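Local structure of flagellar regulatory protein C (Vibrio cholerae, 4QHS) at residues Leu25-Leu30 against Thr184-Cys189; Ala71-Ala76 against Leu115-Glu120. The protein probably hydrolyses ATP through a heptameric AAA+ domain to activate sigma-54-dependent transcription of flagellar genes, and is captured here without nucleotide. All blocks are in the same frame, centred on the assembly; numbering follows the deposited sequence.

Contact 1 (Leu25-Leu30 against Thr184-Cys189); sequences LKLLAL and TWPALC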
# COMPACT_ATOMS: atom_id res chain seq x y z
N LEU A 25 43.58 -23.90 23.58
CA LEU A 25 44.94 -24.06 23.08
C LEU A 25 44.97 -24.88 21.78
O LEU A 25 45.77 -24.61 20.89
CB LEU A 25 45.82 -24.71 24.14
CG LEU A 25 46.24 -23.83 25.32
CD1 LEU A 25 46.67 -24.71 26.48
CD2 LEU A 25 47.38 -22.92 24.91
N LYS A 26 44.07 -25.83 21.68
CA LYS A 26 43.88 -26.60 20.48
C LYS A 26 43.40 -25.73 19.34
O LYS A 26 43.82 -25.88 18.23
CB LYS A 26 42.85 -27.67 20.75
CG LYS A 26 43.39 -29.06 20.85
CD LYS A 26 43.71 -29.43 22.27
CE LYS A 26 43.17 -30.79 22.60
NZ LYS A 26 42.53 -31.39 21.42
N LEU A 27 42.52 -24.81 19.64
CA LEU A 27 42.03 -23.89 18.66
C LEU A 27 43.16 -23.08 18.12
O LEU A 27 43.29 -22.95 16.93
CB LEU A 27 41.07 -22.93 19.31
CG LEU A 27 39.60 -23.01 19.01
CD1 LEU A 27 39.39 -23.31 17.58
CD2 LEU A 27 39.02 -24.06 19.84
N LEU A 28 43.96 -22.51 19.00
CA LEU A 28 45.07 -21.66 18.59
C LEU A 28 46.08 -22.41 17.71
O LEU A 28 46.63 -21.83 16.78
CB LEU A 28 45.79 -21.06 19.80
CG LEU A 28 45.25 -19.73 20.33
CD1 LEU A 28 44.59 -18.91 19.22
CD2 LEU A 28 44.28 -19.93 21.48
N ALA A 29 46.33 -23.68 18.01
CA ALA A 29 47.19 -24.50 17.15
C ALA A 29 46.57 -24.70 15.76
O ALA A 29 47.29 -24.75 14.76
CB ALA A 29 47.45 -25.84 17.78
N LEU A 30 45.25 -24.80 15.68
CA LEU A 30 44.59 -24.87 14.37
C LEU A 30 44.77 -23.52 13.67
O LEU A 30 45.11 -23.44 12.48
CB LEU A 30 43.11 -25.22 14.49
CG LEU A 30 42.64 -26.67 14.27
CD1 LEU A 30 43.78 -27.57 13.95
CD2 LEU A 30 41.88 -27.20 15.46
N THR A 184 35.49 -23.10 15.72
CA THR A 184 34.43 -22.81 16.62
C THR A 184 34.95 -22.48 18.01
O THR A 184 35.42 -23.31 18.73
CB THR A 184 33.42 -23.94 16.66
OG1 THR A 184 32.87 -24.14 15.37
CG2 THR A 184 32.33 -23.61 17.60
N TRP A 185 34.83 -21.22 18.36
CA TRP A 185 35.30 -20.68 19.60
C TRP A 185 34.23 -20.80 20.67
O TRP A 185 33.36 -19.97 20.75
CB TRP A 185 35.62 -19.22 19.35
CG TRP A 185 36.43 -18.63 20.33
CD1 TRP A 185 36.05 -17.76 21.26
CD2 TRP A 185 37.81 -18.85 20.52
NE1 TRP A 185 37.11 -17.40 22.04
CE2 TRP A 185 38.21 -18.08 21.60
CE3 TRP A 185 38.76 -19.64 19.88
CZ2 TRP A 185 39.50 -18.05 22.05
CZ3 TRP A 185 40.03 -19.62 20.34
CH2 TRP A 185 40.40 -18.83 21.40
N PRO A 186 34.30 -21.83 21.49
CA PRO A 186 33.23 -22.18 22.41
C PRO A 186 32.86 -21.12 23.45
O PRO A 186 33.57 -20.18 23.70
CB PRO A 186 33.80 -23.38 23.12
CG PRO A 186 35.24 -23.11 23.17
CD PRO A 186 35.60 -22.20 22.04
N ALA A 187 31.70 -21.30 24.04
CA ALA A 187 31.22 -20.37 25.02
C ALA A 187 32.01 -20.54 26.30
O ALA A 187 32.56 -21.58 26.54
CB ALA A 187 29.79 -20.60 25.27
N LEU A 188 32.07 -19.49 27.10
CA LEU A 188 32.86 -19.47 28.31
C LEU A 188 32.65 -20.65 29.24
O LEU A 188 33.58 -21.15 29.81
CB LEU A 188 32.59 -18.19 29.05
CG LEU A 188 33.78 -17.50 29.68
CD1 LEU A 188 34.95 -17.87 28.87
CD2 LEU A 188 33.59 -16.03 29.70
N CYS A 189 31.42 -21.07 29.42
CA CYS A 189 31.14 -22.12 30.36
C CYS A 189 31.67 -23.44 29.87
O CYS A 189 31.67 -24.42 30.57
CB CYS A 189 29.65 -22.24 30.60
SG CYS A 189 28.75 -22.90 29.24

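Contact 2 (Ala71-Ala76 against Leu115-Glu120); sequences AINCAA and LDEISE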
# COMPACT_ATOMS: atom_id res chain seq x y z
N ALA A 71 38.85 -4.11 10.00
CA ALA A 71 37.71 -4.80 10.58
C ALA A 71 36.41 -4.01 10.38
O ALA A 71 36.36 -2.81 10.66
CB ALA A 71 37.96 -5.06 12.08
N ILE A 72 35.36 -4.67 9.90
CA ILE A 72 34.03 -4.07 9.85
C ILE A 72 32.99 -4.99 10.51
O ILE A 72 33.04 -6.21 10.36
CB ILE A 72 33.61 -3.74 8.40
CG1 ILE A 72 32.15 -3.29 8.35
CG2 ILE A 72 33.81 -4.93 7.49
CD1 ILE A 72 31.78 -2.54 7.07
N ASN A 73 32.07 -4.41 11.28
CA ASN A 73 31.01 -5.20 11.88
C ASN A 73 29.72 -5.04 11.10
O ASN A 73 28.98 -4.07 11.27
CB ASN A 73 30.79 -4.82 13.34
CG ASN A 73 29.91 -5.83 14.07
OD1 ASN A 73 28.96 -6.38 13.50
ND2 ASN A 73 30.23 -6.09 15.32
N CYS A 74 29.46 -6.04 10.27
CA CYS A 74 28.29 -6.10 9.41
C CYS A 74 26.95 -5.97 10.14
O CYS A 74 25.94 -5.74 9.52
CB CYS A 74 28.31 -7.41 8.63
SG CYS A 74 29.90 -7.72 7.80
N ALA A 75 26.95 -6.13 11.46
CA ALA A 75 25.73 -6.03 12.23
C ALA A 75 25.65 -4.70 12.95
O ALA A 75 24.82 -4.53 13.84
CB ALA A 75 25.64 -7.19 13.24
N ALA A 76 26.52 -3.75 12.61
CA ALA A 76 26.56 -2.53 13.41
C ALA A 76 26.72 -1.26 12.58
O ALA A 76 26.87 -0.18 13.14
CB ALA A 76 27.68 -2.62 14.45
N LEU A 115 35.46 -9.64 8.41
CA LEU A 115 34.07 -9.37 8.24
C LEU A 115 33.30 -9.98 9.38
O LEU A 115 32.93 -11.11 9.34
CB LEU A 115 33.58 -9.92 6.93
CG LEU A 115 34.37 -9.52 5.72
CD1 LEU A 115 33.98 -10.40 4.64
CD2 LEU A 115 34.08 -8.12 5.36
N ASP A 116 33.08 -9.18 10.41
CA ASP A 116 32.48 -9.61 11.63
C ASP A 116 31.00 -9.72 11.46
O ASP A 116 30.39 -8.86 10.90
CB ASP A 116 32.79 -8.59 12.70
CG ASP A 116 33.28 -9.20 13.95
OD1 ASP A 116 32.93 -10.33 14.27
OD2 ASP A 116 34.00 -8.51 14.66
N GLU A 117 30.43 -10.80 11.94
CA GLU A 117 29.01 -11.02 11.88
C GLU A 117 28.45 -10.97 10.46
O GLU A 117 27.61 -10.18 10.15
CB GLU A 117 28.31 -10.03 12.79
CG GLU A 117 28.55 -10.26 14.25
CD GLU A 117 28.21 -11.66 14.66
OE1 GLU A 117 29.02 -12.31 15.32
OE2 GLU A 117 27.13 -12.13 14.27
N ILE A 118 28.92 -11.86 9.62
CA ILE A 118 28.64 -11.82 8.23
C ILE A 118 27.27 -12.37 7.90
O ILE A 118 26.77 -12.13 6.85
CB ILE A 118 29.66 -12.62 7.47
CG1 ILE A 118 29.73 -12.18 6.02
CG2 ILE A 118 29.34 -14.04 7.53
CD1 ILE A 118 30.95 -12.58 5.36
N SER A 119 26.67 -13.09 8.81
CA SER A 119 25.38 -13.63 8.52
C SER A 119 24.33 -12.56 8.36
O SER A 119 23.21 -12.85 8.10
CB SER A 119 24.96 -14.62 9.59
OG SER A 119 24.72 -13.97 10.80
N GLU A 120 24.70 -11.30 8.50
CA GLU A 120 23.72 -10.23 8.46
C GLU A 120 23.70 -9.53 7.12
O GLU A 120 22.93 -8.60 6.90
CB GLU A 120 23.98 -9.24 9.60
CG GLU A 120 23.88 -9.87 10.99
CD GLU A 120 22.67 -10.81 11.16
OE1 GLU A 120 21.56 -10.48 10.68
OE2 GLU A 120 22.83 -11.89 11.78

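Contact 1 (Leu25-Leu30 against Thr184-Cys189)
L27 and W185 pack together where the N-terminal helix 23-35 of the AAA+ alpha/beta core meets the loop leaving the edge strand 182-184. The tight part is a patch of hydrocarbon against the six-membered end of the indole. L27 CG lies 3.6 Å from W185 CE3 and approaches the ring obliquely, while L27 CB is equally close to W185 CZ3. With CG anti to the backbone N (chi1 -163°), the indole of W185 ends nearer the helix than the direction of its CB would suggest. P186 CD lies 3.9 Å above one face of the W185 ring, off centre, nearer the ring's periphery. W185 is also tied beyond the two segments: NE1 gives a weak hydrogen bond to S49 O in the P-loop sequence, M54 of helix 51-61 touches the ring, and its backbone is hydrogen-bonded to that of L44.

Packing slackens toward T184, which is exposed and whose CB points away from the helix. There L27 meets only backbone, CD2 standing 3.8 Å from T184 O, and its approach to P186 is looser still, at 4.5 Å between L27 CD2 and P186 CD. No hydrogen bond joins the segments. On the buried side, where L28 also touches Y57, L28 CD2 reaches the W185 ring at its edge, near the ring plane and 4.0 Å from CH2.

Contact 2 (Ala71-Ala76 against Leu115-Glu120)
I72 pairs with L115 as neighbours on adjacent parallel strands, I72 O accepting a hydrogen bond from D116 N at 3.0 Å. On the sheet face shared by these two residues, the two side chains cross, with I72 CG2 3.8 Å from L115 CD2, and helix 82-87 covers both side chains through L82, T85 and L86.

N73 lies beside D116 on the other face. Its amide runs alongside the E117 side chain, pointing the same way, with OD1 3.8 Å from E117 CB and the amide plane turned 40° from the carboxylate. The same OD1 takes a hydrogen bond from A75 N at 2.9 Å, an Asx turn that anchors the oxygen end of the amide as the strand gives way to a type I turn.

C74 continues the ladder, its N bonding to D116 O at 3.0 Å. Its side chain leans on the opposing backbone, CB lying 3.2 Å from E117 O. The methyl of A75 then rests against both E117 CB and E120 CG, 3.9 Å from each, while A75 O accepts a hydrogen bond from R171 of a neighbouring subunit.

On the second strand, D116 OD1 and E117 N both bond to T156 OG1, and E117 OE1 has a weak bond to S47. The LLDE sequence at the end of this strand is the Walker B motif of AAA+ ATPases, and an asparagine beside its glutamate is consistent with the glutamate switch described in relatives.

Contacts 1 and 2 sit toward the two ends of one five-stranded parallel sheet, ordered 69-73, 112-116, 152-157, 41-44, 182-184. Contact 2 joins strands 69-73 and 112-116, at one edge, whereas contact 1 sets helix 23-35 against the exit from strand 182-184, at the other. Their centres are 21 Å apart and their nearest atoms about 10 Å, without touching. Both segments of contact 2 fall in the chain between the two segments of contact 1. The P-loop after strand 41-44 is linked weakly to both, by S49 to W185 and by S47 to E117, which places the contacts around the probable nucleotide site, with contact 1 on the path to the lid helices.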